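Local atomic coordinates of activator of Hsp90 ATPase homologue 1/2-like C-terminal domain-containing protein (Mycobacterium smegmatis, PDB entry 3UID), a protein that is probably a type II toxin linked to the hypoxic response, an AHA1-family protein of SRPBCC (Bet v 1-like) fold. Residues 32-38 with 51-56; 74-79 with 91-97; 107-113 with 125-131. One frame throughout, in Å; residues are numbered along the deposited sequence.

Contact 1 (32-38 with 51-56)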
loop_
_atom_site.group_PDB
_atom_site.type_symbol
_atom_site.label_atom_id
_atom_site.label_comp_id
_atom_site.label_asym_id
_atom_site.label_seq_id
_atom_site.Cartn_x
_atom_site.Cartn_y
_atom_site.Cartn_z
ATOM N N TYR A 32 -4.485 -4.620 6.877
ATOM C CA TYR A 32 -5.081 -3.428 6.276
ATOM C C TYR A 32 -6.325 -2.949 7.015
ATOM O O TYR A 32 -6.627 -1.760 7.008
ATOM C CB TYR A 32 -5.376 -3.690 4.792
ATOM C CG TYR A 32 -4.095 -4.015 4.081
ATOM C CD1 TYR A 32 -3.258 -3.005 3.632
ATOM C CD2 TYR A 32 -3.678 -5.334 3.929
ATOM C CE1 TYR A 32 -2.042 -3.300 3.025
ATOM C CE2 TYR A 32 -2.467 -5.642 3.319
ATOM C CZ TYR A 32 -1.661 -4.619 2.864
ATOM O OH TYR A 32 -0.460 -4.915 2.271
ATOM N N ALA A 33 -7.023 -3.877 7.662
ATOM C CA ALA A 33 -8.265 -3.558 8.351
ATOM C C ALA A 33 -8.036 -2.928 9.717
ATOM O O ALA A 33 -8.891 -2.198 10.219
ATOM C CB ALA A 33 -9.124 -4.815 8.481
ATOM N N ASP A 34 -6.890 -3.220 10.327
ATOM C CA ASP A 34 -6.554 -2.664 11.642
ATOM C C ASP A 34 -5.523 -1.564 11.455
ATOM O O ASP A 34 -4.387 -1.840 11.040
ATOM C CB ASP A 34 -5.976 -3.761 12.534
ATOM C CG ASP A 34 -5.584 -3.261 13.915
ATOM O OD1 ASP A 34 -5.599 -2.032 14.162
ATOM O OD2 ASP A 34 -5.245 -4.120 14.754
ATOM N N PRO A 35 -5.903 -0.300 11.740
ATOM C CA PRO A 35 -4.974 0.789 11.423
ATOM C C PRO A 35 -3.671 0.745 12.217
ATOM O O PRO A 35 -2.669 1.277 11.734
ATOM C CB PRO A 35 -5.784 2.049 11.772
ATOM C CG PRO A 35 -6.743 1.586 12.821
ATOM C CD PRO A 35 -7.132 0.193 12.379
ATOM N N ARG A 36 -3.653 0.127 13.392
ATOM C CA ARG A 36 -2.406 0.021 14.144
ATOM C C ARG A 36 -1.442 -0.964 13.478
ATOM O O ARG A 36 -0.219 -0.817 13.582
ATOM C CB ARG A 36 -2.675 -0.374 15.599
ATOM C CG ARG A 36 -3.717 0.489 16.301
ATOM C CD ARG A 36 -3.176 1.856 16.725
ATOM N NE ARG A 36 -3.563 2.935 15.814
ATOM C CZ ARG A 36 -2.711 3.614 15.054
ATOM N NH1 ARG A 36 -1.417 3.332 15.089
ATOM N NH2 ARG A 36 -3.154 4.578 14.259
ATOM N N GLN A 37 -1.985 -1.968 12.791
ATOM C CA GLN A 37 -1.127 -2.918 12.072
ATOM C C GLN A 37 -0.626 -2.330 10.759
ATOM O O GLN A 37 0.532 -2.514 10.373
ATOM C CB GLN A 37 -1.864 -4.239 11.836
ATOM C CG GLN A 37 -2.255 -4.925 13.142
ATOM C CD GLN A 37 -2.924 -6.255 12.897
ATOM O OE1 GLN A 37 -2.442 -7.063 12.108
ATOM N NE2 GLN A 37 -4.033 -6.483 13.569
ATOM N N LEU A 38 -1.503 -1.604 10.076
ATOM C CA LEU A 38 -1.120 -0.916 8.854
ATOM C C LEU A 38 0.008 0.076 9.150
ATOM O O LEU A 38 1.015 0.132 8.433
ATOM C CB LEU A 38 -2.326 -0.182 8.269
ATOM C CG LEU A 38 -2.121 0.380 6.862
ATOM C CD1 LEU A 38 -1.601 -0.698 5.916
ATOM C CD2 LEU A 38 -3.436 0.936 6.391
ATOM N N VAL A 51 -0.905 6.211 10.818
ATOM C CA VAL A 51 -2.231 6.133 10.213
ATOM C C VAL A 51 -3.136 7.021 11.053
ATOM O O VAL A 51 -3.302 6.808 12.262
ATOM C CB VAL A 51 -2.745 4.681 10.132
ATOM C CG1 VAL A 51 -4.222 4.632 9.739
ATOM C CG2 VAL A 51 -1.889 3.883 9.151
ATOM N N VAL A 52 -3.655 8.063 10.419
ATOM C CA VAL A 52 -4.413 9.092 11.119
ATOM C C VAL A 52 -5.889 8.718 11.172
ATOM O O VAL A 52 -6.392 8.305 12.227
ATOM C CB VAL A 52 -4.157 10.481 10.493
ATOM C CG1 VAL A 52 -4.974 11.557 11.206
ATOM C CG2 VAL A 52 -2.660 10.820 10.590
ATOM N N ASP A 53 -6.583 8.832 10.043
ATOM C CA ASP A 53 -7.964 8.377 9.967
ATOM C C ASP A 53 -7.983 7.070 9.205
ATOM O O ASP A 53 -7.157 6.853 8.321
ATOM C CB ASP A 53 -8.849 9.400 9.242
ATOM C CG ASP A 53 -8.944 10.715 9.978
ATOM O OD1 ASP A 53 -8.917 10.707 11.225
ATOM O OD2 ASP A 53 -9.044 11.752 9.297
ATOM N N HIS A 54 -8.923 6.198 9.547
ATOM C CA HIS A 54 -9.009 4.897 8.892
ATOM C C HIS A 54 -10.440 4.357 8.997
ATOM O O HIS A 54 -10.954 4.120 10.090
ATOM C CB HIS A 54 -8.014 3.946 9.559
ATOM C CG HIS A 54 -8.003 2.561 8.984
ATOM N ND1 HIS A 54 -8.994 1.638 9.243
ATOM C CD2 HIS A 54 -7.100 1.932 8.192
ATOM C CE1 HIS A 54 -8.711 0.505 8.624
ATOM N NE2 HIS A 54 -7.570 0.657 7.977
ATOM N N ASP A 55 -11.075 4.183 7.846
ATOM C CA ASP A 55 -12.427 3.657 7.770
ATOM C C ASP A 55 -12.462 2.766 6.531
ATOM O O ASP A 55 -12.665 3.261 5.426
ATOM C CB ASP A 55 -13.385 4.834 7.625
ATOM C CG ASP A 55 -14.844 4.423 7.578
ATOM O OD1 ASP A 55 -15.169 3.229 7.774
ATOM O OD2 ASP A 55 -15.668 5.330 7.353
ATOM N N LEU A 56 -12.213 1.467 6.702
ATOM C CA LEU A 56 -12.154 0.564 5.543
ATOM C C LEU A 56 -13.536 0.071 5.135
ATOM O O LEU A 56 -13.922 -1.065 5.423
ATOM C CB LEU A 56 -11.212 -0.614 5.808
ATOM C CG LEU A 56 -10.827 -1.493 4.613
ATOM C CD1 LEU A 56 -10.159 -0.689 3.529
ATOM C CD2 LEU A 56 -9.922 -2.643 5.064
#
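His-54 reaches from strand 50-54 to the junction of two short helices, where Pro-35 lies over one face of its imidazole, and the side chain can be followed outward atom by atom. Its CB packs on CB of Pro-35. With CG anti to the backbone N (chi1 180°), the ring is carried straight on toward residues 32-38, and CG itself lies 3.6 Å from Pro-35 CB. CD2 meets the same Pro-35 CB at 3.8 Å and, at the ring edge, Leu-38 CD2. ND1 is passed by Pro-35 CD at 3.9 Å; CB and CD of the proline thus share one face of the imidazole, CB making a CH-pi contact. CE1 comes within 3.1 Å of Ala-33 O. At the tip, NE2 donates to Tyr-32 O over 2.8 Å; the acceptor lies close to the imidazole plane and NE2 lies in the carbonyl plane, with an N-H...O angle of 154°. Apolar contacts flank the ring: Pro-35 CB also meets Val-51 CG1 at 3.6 Å, and Leu-56 CD2 lies on Ala-33. Asp-34 caps the next helix by accepting from Arg-36 N through OD1. The in-plane bond and the proline packed on one face should restrain the rotation of the imidazole, whose NE2 carries the hydrogen that satisfies a carbonyl at the C-terminal end of helix 25-33.

Contact 2 (74-79 with 91-97); sequences YAGYWE and FLDGFAD
Strands 74-79 and 91-96 run antiparallel, their axes 4.3 Å apart at closest and their directions 151° apart, with Ala-75/Ala-96, Tyr-77/Gly-94 and Glu-79/Leu-92 as hydrogen-bonded pairs. The ladder is regular from Glu-79 to Tyr-77, where Gly-94 N to Tyr-77 O measures 3.0 Å; at Ala-75/Ala-96 one bond is weak (Ala-75 N to Ala-96 O), while Ala-96 N still donates to Ala-75 O. On the face carrying Trp-78, the phenyl of Phe-91 lies over the five-membered part of the indole in a face-to-face stack, centroids 3.9 Å apart and planes inclined by 20°. Phe-91 holds CG between its backbone N and carbonyl carbon (chi1 61°), which brings CE1 over the indole, 3.4 Å from Trp-78 NE1. Asp-93 comes to the same indole differently: OD1 sits at its edge, in its plane, 3.0 Å from Trp-78 CD1, with the carboxylate turned steeply to the ring. Tyr-64 on the neighbouring strand hydrogen-bonds this OD1 and also meets the indole edge-to-face, so it touches both partners. Farther along this face, Phe-95 CE1 touches Tyr-74 CE1 at 4.2 Å. The reverse face is organised round Tyr-77, whose ring folds across the partner strand above Gly-94; CA of that glycine makes a CH-pi contact 4.0 Å from the ring centroid. Ala-96 CB meets the rim of the phenol at CD2. An aromatic ring laid over a glycine of the adjacent strand is a recurrent cross-strand pairing, and here it belongs to a beta hairpin in the middle of the antiparallel sheet of the Bet v 1-like fold, with Trp-78 and Phe-91 on the face that also meets Trp-42 of helix 35-42.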
loop_
_atom_site.group_PDB
_atom_site.type_symbol
_atom_site.label_atom_id
_atom_site.label_comp_id
_atom_site.label_asym_id
_atom_site.label_seq_id
_atom_site.Cartn_x
_atom_site.Cartn_y
_atom_site.Cartn_z
ATOM N N TYR A 74 5.977 12.608 3.962
ATOM C CA TYR A 74 4.905 12.983 3.058
ATOM C C TYR A 74 3.573 12.469 3.562
ATOM O O TYR A 74 3.511 11.687 4.500
ATOM C CB TYR A 74 5.186 12.565 1.612
ATOM C CG TYR A 74 5.189 11.086 1.380
ATOM C CD1 TYR A 74 4.077 10.446 0.850
ATOM C CD2 TYR A 74 6.303 10.327 1.688
ATOM C CE1 TYR A 74 4.085 9.068 0.630
ATOM C CE2 TYR A 74 6.328 8.980 1.475
ATOM C CZ TYR A 74 5.223 8.350 0.947
ATOM O OH TYR A 74 5.272 6.991 0.746
ATOM N N ALA A 75 2.502 12.971 2.975
ATOM C CA ALA A 75 1.178 12.606 3.412
ATOM C C ALA A 75 0.386 12.095 2.229
ATOM O O ALA A 75 0.670 12.411 1.076
ATOM C CB ALA A 75 0.490 13.806 4.049
ATOM N N GLY A 76 -0.617 11.291 2.518
ATOM C CA GLY A 76 -1.419 10.728 1.456
ATOM C C GLY A 76 -2.768 10.341 2.002
ATOM O O GLY A 76 -2.997 10.359 3.219
ATOM N N TYR A 77 -3.682 10.015 1.100
ATOM C CA TYR A 77 -5.001 9.583 1.518
ATOM C C TYR A 77 -5.553 8.571 0.537
ATOM O O TYR A 77 -5.233 8.593 -0.647
ATOM C CB TYR A 77 -5.958 10.781 1.640
ATOM C CG TYR A 77 -6.104 11.546 0.343
ATOM C CD1 TYR A 77 -7.122 11.247 -0.549
ATOM C CD2 TYR A 77 -5.199 12.536 -0.006
ATOM C CE1 TYR A 77 -7.246 11.930 -1.751
ATOM C CE2 TYR A 77 -5.312 13.218 -1.203
ATOM C CZ TYR A 77 -6.342 12.918 -2.065
ATOM O OH TYR A 77 -6.455 13.605 -3.256
ATOM N N TRP A 78 -6.382 7.677 1.059
ATOM C CA TRP A 78 -7.107 6.725 0.235
ATOM C C TRP A 78 -8.594 7.061 0.312
ATOM O O TRP A 78 -9.130 7.255 1.408
ATOM C CB TRP A 78 -6.907 5.313 0.763
ATOM C CG TRP A 78 -5.527 4.735 0.668
ATOM C CD1 TRP A 78 -4.416 5.291 0.094
ATOM C CD2 TRP A 78 -5.122 3.467 1.174
ATOM N NE1 TRP A 78 -3.350 4.432 0.198
ATOM C CE2 TRP A 78 -3.756 3.306 0.863
ATOM C CE3 TRP A 78 -5.791 2.438 1.847
ATOM C CZ2 TRP A 78 -3.036 2.167 1.232
ATOM C CZ3 TRP A 78 -5.076 1.302 2.200
ATOM C CH2 TRP A 78 -3.718 1.172 1.879
ATOM N N GLU A 79 -9.262 7.124 -0.841
ATOM C CA GLU A 79 -10.725 7.136 -0.873
ATOM C C GLU A 79 -11.163 5.730 -1.239
ATOM O O GLU A 79 -10.947 5.279 -2.367
ATOM C CB GLU A 79 -11.260 8.153 -1.891
ATOM C CG GLU A 79 -10.814 9.588 -1.627
ATOM C CD GLU A 79 -11.378 10.587 -2.628
ATOM O OE1 GLU A 79 -12.199 10.204 -3.492
ATOM O OE2 GLU A 79 -10.996 11.773 -2.541
ATOM N N PHE A 91 -9.396 1.432 -4.079
ATOM C CA PHE A 91 -9.340 2.806 -3.593
ATOM C C PHE A 91 -8.630 3.732 -4.556
ATOM O O PHE A 91 -7.829 3.293 -5.399
ATOM C CB PHE A 91 -8.650 2.885 -2.214
ATOM C CG PHE A 91 -7.217 2.403 -2.212
ATOM C CD1 PHE A 91 -6.165 3.292 -2.414
ATOM C CD2 PHE A 91 -6.932 1.054 -1.994
ATOM C CE1 PHE A 91 -4.837 2.839 -2.406
ATOM C CE2 PHE A 91 -5.609 0.583 -1.981
ATOM C CZ PHE A 91 -4.566 1.477 -2.173
ATOM N N LEU A 92 -8.935 5.015 -4.427
ATOM C CA LEU A 92 -8.184 6.052 -5.123
ATOM C C LEU A 92 -7.149 6.613 -4.148
ATOM O O LEU A 92 -7.437 6.818 -2.977
ATOM C CB LEU A 92 -9.133 7.162 -5.586
ATOM C CG LEU A 92 -10.345 6.649 -6.359
ATOM C CD1 LEU A 92 -11.446 7.691 -6.431
ATOM C CD2 LEU A 92 -9.923 6.188 -7.743
ATOM N N ASP A 93 -5.932 6.835 -4.622
ATOM C CA ASP A 93 -4.876 7.336 -3.739
ATOM C C ASP A 93 -4.310 8.665 -4.223
ATOM O O ASP A 93 -4.025 8.827 -5.412
ATOM C CB ASP A 93 -3.770 6.283 -3.636
ATOM C CG ASP A 93 -2.542 6.793 -2.914
ATOM O OD1 ASP A 93 -2.616 6.993 -1.684
ATOM O OD2 ASP A 93 -1.504 7.008 -3.581
ATOM N N GLY A 94 -4.145 9.607 -3.294
ATOM C CA GLY A 94 -3.590 10.909 -3.618
ATOM C C GLY A 94 -2.515 11.365 -2.646
ATOM O O GLY A 94 -2.505 10.946 -1.493
ATOM N N PHE A 95 -1.613 12.217 -3.120
ATOM C CA PHE A 95 -0.576 12.814 -2.281
ATOM C C PHE A 95 -1.084 14.110 -1.679
ATOM O O PHE A 95 -1.869 14.824 -2.310
ATOM C CB PHE A 95 0.681 13.105 -3.101
ATOM C CG PHE A 95 1.361 11.870 -3.610
ATOM C CD1 PHE A 95 1.979 10.994 -2.731
ATOM C CD2 PHE A 95 1.370 11.576 -4.963
ATOM C CE1 PHE A 95 2.602 9.851 -3.197
ATOM C CE2 PHE A 95 1.992 10.436 -5.434
ATOM C CZ PHE A 95 2.604 9.572 -4.553
ATOM N N ALA A 96 -0.620 14.428 -0.470
ATOM C CA ALA A 96 -1.131 15.597 0.246
ATOM C C ALA A 96 -0.112 16.253 1.177
ATOM O O ALA A 96 0.961 15.701 1.440
ATOM C CB ALA A 96 -2.387 15.217 1.043
ATOM N N ASP A 97 -0.468 17.437 1.675
ATOM C CA ASP A 97 0.337 18.132 2.658
ATOM C C ASP A 97 -0.029 17.651 4.062
ATOM O O ASP A 97 -0.771 16.687 4.210
ATOM C CB ASP A 97 0.229 19.662 2.490
ATOM C CG ASP A 97 -1.175 20.203 2.759
ATOM O OD1 ASP A 97 -1.976 19.513 3.420
ATOM O OD2 ASP A 97 -1.450 21.351 2.335
#

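Contact 3 (107-113 with 125-131); sequences PVSTNVY and TYVGTYA
Tyr-113 and Tyr-126 form the tightly packed end of this strand pair, a T-shaped stack in which the edge of Tyr-126 points at the face of Tyr-113. The ring planes stand 84° apart and the centroids are 4.6 Å from each other. Tyr-126 CD1 does the touching: it lies over the centre of the Tyr-113 ring, 3.5 Å from CD2. Beside the backbone N and anti to the carbonyl carbon (chi1 -52°), CG of Tyr-126 sets the ring edge-on to its neighbour, while the phenol OH is hydrogen-bonded to Tyr-32. Phe-91 meets Tyr-113 edge-to-face as well, extending the aromatic cluster onto the next strand. Between the strands, Val-112 and Val-127 exchange a pair of backbone hydrogen bonds, as do Thr-110 and Thr-129; Thr-129 N to Thr-110 O is the shortest of the four at 2.7 Å. On the face opposite the tyrosines, Thr-110 OG1 presses on Thr-129 CB at 3.2 Å, and the exposed Val-112 has little side-chain contact with Val-127. Toward residues 107 and 131 direct backbone pairing gives way to a water, which donates to Val-108 O and accepts from Ala-131 N, each at 2.9 Å. There Ser-109 CB lies over one face of Tyr-130 in a CH-pi contact, and even at this exposed margin one spot is tight, Pro-107 CG against Ala-131 CB at 3.5 Å. With Tyr-113, Tyr-126, Asn-111 and Gly-128 on one face and threonines and valines on the other, this is an antiparallel beta hairpin of the SRPBCC sheet whose faces differ in character, its strands parting over a bridging water.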
loop_
_atom_site.group_PDB
_atom_site.type_symbol
_atom_site.label_atom_id
_atom_site.label_comp_id
_atom_site.label_asym_id
_atom_site.label_seq_id
_atom_site.Cartn_x
_atom_site.Cartn_y
_atom_site.Cartn_z
ATOM N N PRO A 107 -2.650 13.683 -10.584
ATOM C CA PRO A 107 -3.986 13.124 -10.336
ATOM C C PRO A 107 -3.883 11.902 -9.434
ATOM O O PRO A 107 -2.780 11.377 -9.237
ATOM C CB PRO A 107 -4.448 12.694 -11.725
ATOM C CG PRO A 107 -3.166 12.397 -12.472
ATOM C CD PRO A 107 -2.143 13.366 -11.930
ATOM N N VAL A 108 -5.009 11.442 -8.897
ATOM C CA VAL A 108 -4.988 10.227 -8.094
ATOM C C VAL A 108 -4.666 9.011 -8.966
ATOM O O VAL A 108 -4.832 9.038 -10.184
ATOM C CB VAL A 108 -6.346 9.977 -7.368
ATOM C CG1 VAL A 108 -6.679 11.135 -6.428
ATOM C CG2 VAL A 108 -7.486 9.737 -8.375
ATOM N N SER A 109 -4.197 7.946 -8.323
ATOM C CA SER A 109 -4.091 6.642 -8.955
ATOM C C SER A 109 -5.276 5.819 -8.472
ATOM O O SER A 109 -5.873 6.134 -7.435
ATOM C CB SER A 109 -2.766 5.973 -8.564
ATOM O OG SER A 109 -2.671 5.800 -7.153
ATOM N N THR A 110 -5.655 4.807 -9.249
ATOM C CA THR A 110 -6.694 3.867 -8.835
ATOM C C THR A 110 -6.015 2.547 -8.482
ATOM O O THR A 110 -5.076 2.132 -9.142
ATOM C CB THR A 110 -7.745 3.659 -9.938
ATOM O OG1 THR A 110 -7.186 2.897 -11.014
ATOM C CG2 THR A 110 -8.214 4.990 -10.468
ATOM N N ASN A 111 -6.484 1.888 -7.433
ATOM C CA ASN A 111 -5.746 0.773 -6.870
ATOM C C ASN A 111 -6.674 -0.351 -6.509
ATOM O O ASN A 111 -7.772 -0.105 -6.014
ATOM C CB ASN A 111 -5.028 1.231 -5.609
ATOM C CG ASN A 111 -4.118 2.395 -5.872
ATOM O OD1 ASN A 111 -4.547 3.561 -5.872
ATOM N ND2 ASN A 111 -2.863 2.097 -6.133
ATOM N N VAL A 112 -6.237 -1.580 -6.787
ATOM C CA VAL A 112 -6.942 -2.773 -6.348
ATOM C C VAL A 112 -5.964 -3.726 -5.659
ATOM O O VAL A 112 -4.979 -4.157 -6.262
ATOM C CB VAL A 112 -7.611 -3.512 -7.500
ATOM C CG1 VAL A 112 -8.449 -4.683 -6.957
ATOM C CG2 VAL A 112 -8.484 -2.564 -8.300
ATOM N N TYR A 113 -6.237 -4.046 -4.398
ATOM C CA TYR A 113 -5.457 -5.041 -3.667
ATOM C C TYR A 113 -6.246 -6.333 -3.602
ATOM O O TYR A 113 -7.411 -6.338 -3.194
ATOM C CB TYR A 113 -5.219 -4.577 -2.231
ATOM C CG TYR A 113 -4.242 -3.427 -2.057
ATOM C CD1 TYR A 113 -3.800 -2.667 -3.136
ATOM C CD2 TYR A 113 -3.771 -3.111 -0.785
ATOM C CE1 TYR A 113 -2.885 -1.611 -2.940
ATOM C CE2 TYR A 113 -2.882 -2.071 -0.575
ATOM C CZ TYR A 113 -2.447 -1.328 -1.650
ATOM O OH TYR A 113 -1.562 -0.302 -1.443
ATOM N N THR A 125 -1.700 -9.295 -4.563
ATOM C CA THR A 125 -1.428 -8.569 -5.789
ATOM C C THR A 125 -1.907 -7.140 -5.615
ATOM O O THR A 125 -3.083 -6.909 -5.323
ATOM C CB THR A 125 -2.129 -9.212 -6.990
ATOM O OG1 THR A 125 -1.724 -10.590 -7.090
ATOM C CG2 THR A 125 -1.759 -8.487 -8.270
ATOM N N TYR A 126 -0.984 -6.197 -5.756
ATOM C CA TYR A 126 -1.283 -4.786 -5.586
ATOM C C TYR A 126 -1.151 -4.091 -6.939
ATOM O O TYR A 126 -0.038 -3.919 -7.448
ATOM C CB TYR A 126 -0.286 -4.163 -4.608
ATOM C CG TYR A 126 -0.124 -4.882 -3.270
ATOM C CD1 TYR A 126 -0.854 -4.488 -2.157
ATOM C CD2 TYR A 126 0.787 -5.925 -3.121
ATOM C CE1 TYR A 126 -0.673 -5.114 -0.918
ATOM C CE2 TYR A 126 0.971 -6.567 -1.887
ATOM C CZ TYR A 126 0.234 -6.153 -0.797
ATOM O OH TYR A 126 0.397 -6.777 0.428
ATOM N N VAL A 127 -2.284 -3.707 -7.517
ATOM C CA VAL A 127 -2.302 -3.130 -8.860
ATOM C C VAL A 127 -2.682 -1.658 -8.800
ATOM O O VAL A 127 -3.795 -1.315 -8.393
ATOM C CB VAL A 127 -3.306 -3.840 -9.796
ATOM C CG1 VAL A 127 -3.284 -3.211 -11.195
ATOM C CG2 VAL A 127 -3.019 -5.347 -9.877
ATOM N N GLY A 128 -1.757 -0.804 -9.222
ATOM C CA GLY A 128 -1.978 0.636 -9.280
ATOM C C GLY A 128 -2.065 1.087 -10.722
ATOM O O GLY A 128 -1.183 0.767 -11.523
ATOM N N THR A 129 -3.118 1.834 -11.045
ATOM C CA THR A 129 -3.374 2.289 -12.404
ATOM C C THR A 129 -3.262 3.805 -12.424
ATOM O O THR A 129 -3.889 4.492 -11.610
ATOM C CB THR A 129 -4.771 1.870 -12.873
ATOM O OG1 THR A 129 -4.899 0.444 -12.816
ATOM C CG2 THR A 129 -5.020 2.347 -14.311
ATOM N N TYR A 130 -2.470 4.323 -13.361
ATOM C CA TYR A 130 -2.117 5.744 -13.376
ATOM C C TYR A 130 -2.712 6.503 -14.562
ATOM O O TYR A 130 -3.036 5.905 -15.590
ATOM C CB TYR A 130 -0.592 5.887 -13.322
ATOM C CG TYR A 130 -0.033 5.446 -11.994
ATOM C CD1 TYR A 130 0.296 6.375 -11.014
ATOM C CD2 TYR A 130 0.111 4.094 -11.689
ATOM C CE1 TYR A 130 0.781 5.974 -9.789
ATOM C CE2 TYR A 130 0.597 3.687 -10.463
ATOM C CZ TYR A 130 0.923 4.633 -9.515
ATOM O OH TYR A 130 1.411 4.233 -8.289
ATOM N N ALA A 131 -2.856 7.821 -14.420
ATOM C CA ALA A 131 -3.553 8.626 -15.427
ATOM C C ALA A 131 -2.756 8.791 -16.710
ATOM O O ALA A 131 -3.324 8.989 -17.782
ATOM C CB ALA A 131 -3.900 9.986 -14.868
HETATM O O HOH W 1 -2.450 8.771 -11.738
#

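The three contacts follow one another along the chain, and all reach a single antiparallel sheet. Contact 1 joins the two short helices to strand 50-54, one of two edge strands within the chain; contacts 2 and 3 lie within successive hairpins, whose strands 88-96 and 109-118 are neighbours and hydrogen-bond through Phe-91 with Asn-111 and Asp-93 with Ser-109. Centres of contacts 2 and 3 are 12 Å apart, those of 1 and 2 14 Å. Contacts 1 and 3, though 19 Å apart between centres, touch where Tyr-32 reaches Tyr-126 and Tyr-113. The helix junction is thereby tied to the sheet's edge and its inner strands, consistent with a Bet v 1-like fold.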